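Local atomic coordinates of arginyl-trna synthetase (Thermus thermophilus, PDB entry 1IQ0), a protein that probably attaches L-arginine to its cognate tRNA at the expense of ATP, as a monomeric class I aminoacyl-tRNA synthetase. Residues A[144-149]-A[236-241]; A[311-316]-A[347-352]. All blocks are in the same frame, centred on the assembly; numbering follows the deposited sequence.

Interaction 1 (A[144-149]-A[236-241]); sequences LVLNYI and LLVWES
Leu146 to Ile149 pair in register with Leu236 to Trp239 as neighbouring parallel strands, a largely buried pairing in the mixed sheet of the catalytic domain. Backbone bonds switch from one strand to the other: Leu236 N to Val145 O, Asn147 N to Leu236 O, Val238 N to Asn147 O and Ile149 N to Val238 O, the last at 2.8 Å and nearly straight. Glu240 N to Ile149 O carries the pattern into the first turn of the next helix, for which Trp239 is the N-cap residue. Neighbouring parallel strands linked through intervening helices are consistent with the Rossmann-type core of class I synthetases, here with a long, multi-helix connection. On one face Leu146 CD1 meets Val238 CG2 at 3.8 Å, beneath helix 301-312. Tyr148 lies on this face too; with CG anti to the backbone N (chi1 167°) its ring leans along the strand, and OH donates to Glu240 OE1 at 2.5 Å, a very short distance. That oxygen sits at the ring edge, in plane, while the carboxylate itself stands 84° to the ring; Glu240 OE2 reaches Lys304. In place of the tyrosine, a phenylalanine here would probably leave Glu240 OE1 without this donor and its carboxylate freer to turn. On the opposite face, Ile149 CG2 rests over the six-membered ring of Trp239, 4.0 Å from its centroid, and Ile149 CG1 touches Leu237 CG at 4.1 Å.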
loop_
_atom_site.group_PDB
_atom_site.type_symbol
_atom_site.label_atom_id
_atom_site.label_comp_id
_atom_site.label_asym_id
_atom_site.label_seq_id
_atom_site.Cartn_x
_atom_site.Cartn_y
_atom_site.Cartn_z
ATOM N N LEU A 144 -11.793 3.170 -0.141
ATOM C CA LEU A 144 -12.293 2.965 -1.494
ATOM C C LEU A 144 -11.104 3.091 -2.435
ATOM O O LEU A 144 -10.292 4.009 -2.302
ATOM C CB LEU A 144 -13.357 4.004 -1.855
ATOM C CG LEU A 144 -14.719 3.867 -1.174
ATOM C CD1 LEU A 144 -15.630 4.993 -1.667
ATOM C CD2 LEU A 144 -15.340 2.501 -1.482
ATOM N N VAL A 145 -10.994 2.155 -3.369
ATOM C CA VAL A 145 -9.898 2.150 -4.331
ATOM C C VAL A 145 -10.399 2.596 -5.707
ATOM O O VAL A 145 -11.338 2.027 -6.265
ATOM C CB VAL A 145 -9.271 0.737 -4.424
ATOM C CG1 VAL A 145 -8.277 0.664 -5.582
ATOM C CG2 VAL A 145 -8.566 0.406 -3.114
ATOM N N LEU A 146 -9.761 3.624 -6.246
ATOM C CA LEU A 146 -10.145 4.156 -7.544
ATOM C C LEU A 146 -9.052 3.927 -8.576
ATOM O O LEU A 146 -7.869 4.073 -8.273
ATOM C CB LEU A 146 -10.429 5.658 -7.419
ATOM C CG LEU A 146 -10.828 6.464 -8.664
ATOM C CD1 LEU A 146 -11.503 7.749 -8.222
ATOM C CD2 LEU A 146 -9.597 6.777 -9.527
ATOM N N ASN A 147 -9.456 3.556 -9.788
ATOM C CA ASN A 147 -8.520 3.347 -10.888
ATOM C C ASN A 147 -8.921 4.341 -11.990
ATOM O O ASN A 147 -10.015 4.250 -12.546
ATOM C CB ASN A 147 -8.611 1.901 -11.390
ATOM C CG ASN A 147 -7.544 1.564 -12.427
ATOM O OD1 ASN A 147 -7.384 0.402 -12.816
ATOM N ND2 ASN A 147 -6.812 2.574 -12.880
ATOM N N TYR A 148 -8.043 5.303 -12.275
ATOM C CA TYR A 148 -8.302 6.337 -13.279
ATOM C C TYR A 148 -7.949 5.849 -14.676
ATOM O O TYR A 148 -6.828 5.417 -14.915
ATOM C CB TYR A 148 -7.494 7.600 -12.954
ATOM C CG TYR A 148 -7.430 8.614 -14.080
ATOM C CD1 TYR A 148 -8.580 9.279 -14.515
ATOM C CD2 TYR A 148 -6.222 8.889 -14.726
ATOM C CE1 TYR A 148 -8.532 10.194 -15.568
ATOM C CE2 TYR A 148 -6.159 9.803 -15.779
ATOM C CZ TYR A 148 -7.321 10.452 -16.195
ATOM O OH TYR A 148 -7.266 11.368 -17.217
ATOM N N ILE A 149 -8.909 5.933 -15.594
ATOM C CA ILE A 149 -8.708 5.469 -16.964
ATOM C C ILE A 149 -8.636 6.651 -17.941
ATOM O O ILE A 149 -9.642 7.298 -18.221
ATOM C CB ILE A 149 -9.867 4.519 -17.392
ATOM C CG1 ILE A 149 -10.155 3.492 -16.285
ATOM C CG2 ILE A 149 -9.505 3.796 -18.688
ATOM C CD1 ILE A 149 -8.980 2.553 -15.948
ATOM N N LEU A 236 -13.853 1.554 -7.753
ATOM C CA LEU A 236 -14.308 2.470 -8.787
ATOM C C LEU A 236 -13.365 2.650 -9.965
ATOM O O LEU A 236 -12.147 2.549 -9.843
ATOM C CB LEU A 236 -14.543 3.852 -8.179
ATOM C CG LEU A 236 -15.443 3.989 -6.953
ATOM C CD1 LEU A 236 -15.082 5.271 -6.206
ATOM C CD2 LEU A 236 -16.906 3.987 -7.383
ATOM N N LEU A 237 -13.962 2.945 -11.105
ATOM C CA LEU A 237 -13.234 3.231 -12.327
ATOM C C LEU A 237 -13.749 4.609 -12.708
ATOM O O LEU A 237 -14.945 4.850 -12.651
ATOM C CB LEU A 237 -13.612 2.240 -13.427
ATOM C CG LEU A 237 -12.614 1.184 -13.909
ATOM C CD1 LEU A 237 -11.966 0.459 -12.758
ATOM C CD2 LEU A 237 -13.356 0.219 -14.825
ATOM N N VAL A 238 -12.852 5.524 -13.048
ATOM C CA VAL A 238 -13.264 6.841 -13.491
ATOM C C VAL A 238 -12.578 7.101 -14.824
ATOM O O VAL A 238 -11.349 7.075 -14.918
ATOM C CB VAL A 238 -12.882 7.955 -12.489
ATOM C CG1 VAL A 238 -13.121 9.309 -13.124
ATOM C CG2 VAL A 238 -13.743 7.839 -11.231
ATOM N N TRP A 239 -13.387 7.343 -15.851
ATOM C CA TRP A 239 -12.893 7.596 -17.198
ATOM C C TRP A 239 -12.754 9.088 -17.508
ATOM O O TRP A 239 -13.630 9.895 -17.187
ATOM C CB TRP A 239 -13.834 6.936 -18.231
ATOM C CG TRP A 239 -13.943 5.426 -18.091
ATOM C CD1 TRP A 239 -14.383 4.735 -16.998
ATOM C CD2 TRP A 239 -13.564 4.436 -19.060
ATOM N NE1 TRP A 239 -14.301 3.384 -17.222
ATOM C CE2 TRP A 239 -13.800 3.169 -18.477
ATOM C CE3 TRP A 239 -13.046 4.495 -20.362
ATOM C CZ2 TRP A 239 -13.534 1.965 -19.151
ATOM C CZ3 TRP A 239 -12.781 3.297 -21.036
ATOM C CH2 TRP A 239 -13.025 2.051 -20.426
ATOM N N GLU A 240 -11.643 9.450 -18.145
ATOM C CA GLU A 240 -11.398 10.832 -18.523
ATOM C C GLU A 240 -12.571 11.405 -19.333
ATOM O O GLU A 240 -12.996 12.540 -19.098
ATOM C CB GLU A 240 -10.098 10.924 -19.332
ATOM C CG GLU A 240 -9.756 12.330 -19.830
ATOM C CD GLU A 240 -9.592 13.336 -18.699
ATOM O OE1 GLU A 240 -9.082 12.963 -17.624
ATOM O OE2 GLU A 240 -9.958 14.506 -18.889
ATOM N N SER A 241 -13.098 10.636 -20.287
ATOM C CA SER A 241 -14.226 11.127 -21.088
ATOM C C SER A 241 -15.451 11.442 -20.228
ATOM O O SER A 241 -16.225 12.343 -20.558
ATOM C CB SER A 241 -14.597 10.133 -22.202
ATOM O OG SER A 241 -14.908 8.852 -21.696
#

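Interaction 2 (A[311-316]-A[347-352]); sequences WKMGIL and EETINV
Lys312 and Met313, at the end of helix 301-312, grip the methyl group of Thr349 where a Schellman motif stops the helix, Gly314 with its positive phi serving as the C-prime residue. The contact thus sets the C-terminal end of a helix against strand 348-354 of the catalytic-domain sheet. Lys312 leaves the helix with CG anti to its carbonyl carbon (chi1 -71°) and is extended from there on, crossing Thr349 at about a right angle. Its aliphatic part passes over the threonine methyl: CB lies 4.0 Å from Thr349 CG2, and CD is only slightly farther away. Thr349 turns that methyl to the helix because OG1 takes the place between the backbone N and the carbonyl carbon (chi1 57°), where Gln309 NE2 bonds it. Met313 also crosses the threonine at about a right angle, with CG 4.2 Å from Thr349 CG2; a bend near its end then carries CE to 4.0 Å from Glu347 O. The charged end of Lys312 passes beyond the methyl to approach Asn351, which comes from the opposite direction. NZ lies 3.1 Å from Asn351 ND2, but two donors cannot bond each other. The ammonium instead forms a salt bridge with Glu108 OE2 on strand 104-108 and donates to two waters. Water 1, 2.9 Å from Lys312 NZ, also gives a weak bond to Ile350 O. Water 2 accepts from Lys312 NZ at 2.7 Å and donates to Asn351 OD1 at 2.9 Å.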
loop_
_atom_site.group_PDB
_atom_site.type_symbol
_atom_site.label_atom_id
_atom_site.label_comp_id
_atom_site.label_asym_id
_atom_site.label_seq_id
_atom_site.Cartn_x
_atom_site.Cartn_y
_atom_site.Cartn_z
ATOM N N TRP A 311 -13.472 16.786 -6.921
ATOM C CA TRP A 311 -14.556 15.815 -6.985
ATOM C C TRP A 311 -14.334 14.721 -5.949
ATOM O O TRP A 311 -15.263 14.314 -5.262
ATOM C CB TRP A 311 -14.635 15.184 -8.377
ATOM C CG TRP A 311 -15.583 14.012 -8.432
ATOM C CD1 TRP A 311 -16.948 14.054 -8.547
ATOM C CD2 TRP A 311 -15.237 12.624 -8.304
ATOM N NE1 TRP A 311 -17.470 12.775 -8.495
ATOM C CE2 TRP A 311 -16.441 11.883 -8.346
ATOM C CE3 TRP A 311 -14.024 11.938 -8.153
ATOM C CZ2 TRP A 311 -16.467 10.489 -8.243
ATOM C CZ3 TRP A 311 -14.048 10.550 -8.051
ATOM C CH2 TRP A 311 -15.259 9.841 -8.095
ATOM N N LYS A 312 -13.097 14.248 -5.842
ATOM C CA LYS A 312 -12.759 13.196 -4.884
ATOM C C LYS A 312 -13.165 13.573 -3.466
ATOM O O LYS A 312 -13.630 12.724 -2.703
ATOM C CB LYS A 312 -11.254 12.912 -4.906
ATOM C CG LYS A 312 -10.743 12.204 -6.159
ATOM C CD LYS A 312 -9.256 11.877 -6.015
ATOM C CE LYS A 312 -8.731 11.036 -7.177
ATOM N NZ LYS A 312 -7.256 10.824 -7.017
ATOM N N MET A 313 -12.989 14.847 -3.116
ATOM C CA MET A 313 -13.328 15.308 -1.776
ATOM C C MET A 313 -14.727 15.920 -1.652
ATOM O O MET A 313 -15.042 16.552 -0.649
ATOM C CB MET A 313 -12.250 16.286 -1.271
ATOM C CG MET A 313 -10.872 15.607 -1.102
ATOM S SD MET A 313 -9.512 16.703 -0.646
ATOM C CE MET A 313 -8.671 15.698 0.669
ATOM N N GLY A 314 -15.559 15.730 -2.672
ATOM C CA GLY A 314 -16.925 16.229 -2.619
ATOM C C GLY A 314 -17.151 17.707 -2.853
ATOM O O GLY A 314 -18.266 18.204 -2.693
ATOM N N ILE A 315 -16.102 18.419 -3.233
ATOM C CA ILE A 315 -16.214 19.842 -3.492
ATOM C C ILE A 315 -16.983 20.061 -4.790
ATOM O O ILE A 315 -17.739 21.025 -4.918
ATOM C CB ILE A 315 -14.817 20.473 -3.580
ATOM C CG1 ILE A 315 -14.101 20.289 -2.237
ATOM C CG2 ILE A 315 -14.919 21.932 -3.973
ATOM C CD1 ILE A 315 -12.641 20.744 -2.238
ATOM N N LEU A 316 -16.800 19.152 -5.745
ATOM C CA LEU A 316 -17.488 19.240 -7.033
ATOM C C LEU A 316 -18.252 17.956 -7.339
ATOM O O LEU A 316 -17.903 16.890 -6.843
ATOM C CB LEU A 316 -16.487 19.500 -8.161
ATOM C CG LEU A 316 -15.783 20.856 -8.217
ATOM C CD1 LEU A 316 -14.861 20.888 -9.435
ATOM C CD2 LEU A 316 -16.820 21.986 -8.296
ATOM N N GLU A 347 -12.296 12.160 2.952
ATOM C CA GLU A 347 -11.724 12.974 4.027
ATOM C C GLU A 347 -10.231 13.037 3.758
ATOM O O GLU A 347 -9.549 13.972 4.167
ATOM C CB GLU A 347 -11.938 12.302 5.386
ATOM C CG GLU A 347 -13.376 11.964 5.704
ATOM C CD GLU A 347 -14.126 13.120 6.325
ATOM O OE1 GLU A 347 -14.153 14.211 5.719
ATOM O OE2 GLU A 347 -14.692 12.931 7.422
ATOM N N GLU A 348 -9.732 12.008 3.078
ATOM C CA GLU A 348 -8.317 11.898 2.736
ATOM C C GLU A 348 -8.155 11.173 1.412
ATOM O O GLU A 348 -8.916 10.266 1.099
ATOM C CB GLU A 348 -7.554 11.085 3.796
ATOM C CG GLU A 348 -7.530 11.685 5.184
ATOM C CD GLU A 348 -6.682 10.874 6.155
ATOM O OE1 GLU A 348 -5.489 10.636 5.861
ATOM O OE2 GLU A 348 -7.213 10.479 7.214
ATOM N N THR A 349 -7.149 11.559 0.644
ATOM C CA THR A 349 -6.887 10.892 -0.612
ATOM C C THR A 349 -5.434 10.490 -0.639
ATOM O O THR A 349 -4.581 11.151 -0.033
ATOM C CB THR A 349 -7.157 11.796 -1.833
ATOM O OG1 THR A 349 -6.370 12.986 -1.730
ATOM C CG2 THR A 349 -8.633 12.158 -1.914
ATOM N N ILE A 350 -5.157 9.395 -1.333
ATOM C CA ILE A 350 -3.804 8.907 -1.472
ATOM C C ILE A 350 -3.572 8.532 -2.930
ATOM O O ILE A 350 -4.255 7.670 -3.480
ATOM C CB ILE A 350 -3.558 7.674 -0.583
ATOM C CG1 ILE A 350 -3.694 8.062 0.896
ATOM C CG2 ILE A 350 -2.170 7.101 -0.864
ATOM C CD1 ILE A 350 -3.669 6.867 1.854
ATOM N N ASN A 351 -2.619 9.205 -3.558
ATOM C CA ASN A 351 -2.291 8.919 -4.945
ATOM C C ASN A 351 -0.955 8.187 -4.980
ATOM O O ASN A 351 0.061 8.715 -4.523
ATOM C CB ASN A 351 -2.180 10.219 -5.755
ATOM C CG ASN A 351 -3.532 10.861 -6.037
ATOM O OD1 ASN A 351 -3.604 11.950 -6.615
ATOM N ND2 ASN A 351 -4.608 10.193 -5.637
ATOM N N VAL A 352 -0.964 6.967 -5.507
ATOM C CA VAL A 352 0.260 6.187 -5.616
ATOM C C VAL A 352 0.868 6.567 -6.960
ATOM O O VAL A 352 0.296 6.287 -8.013
ATOM C CB VAL A 352 -0.034 4.672 -5.571
ATOM C CG1 VAL A 352 1.281 3.881 -5.605
ATOM C CG2 VAL A 352 -0.821 4.341 -4.305
HETATM O O HOH W 1 -6.950 9.553 -4.434
HETATM O O HOH W 2 -6.158 13.340 -6.983
#

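Overall arrangement
The two contacts are in series, neither nested nor crossed. Following the chain, interaction 1 closes first, bringing 236-241 back beside 144-149 after 86 intervening residues that are mostly helical and hold no strand. Interaction 2 then closes a shorter excursion of 30 residues, which supplies the strands 320-323, 333-335 and 340-341 at one side of the same mixed sheet before the chain returns to the sheet as 348-354, on the far side of 104-108 from 141-149. The contacts thus reach the sheet on either side of 104-108. Their centres are about 12 Å apart, and Trp311 joins them directly: its CZ3 packs 3.8 Å from Leu146 CD1.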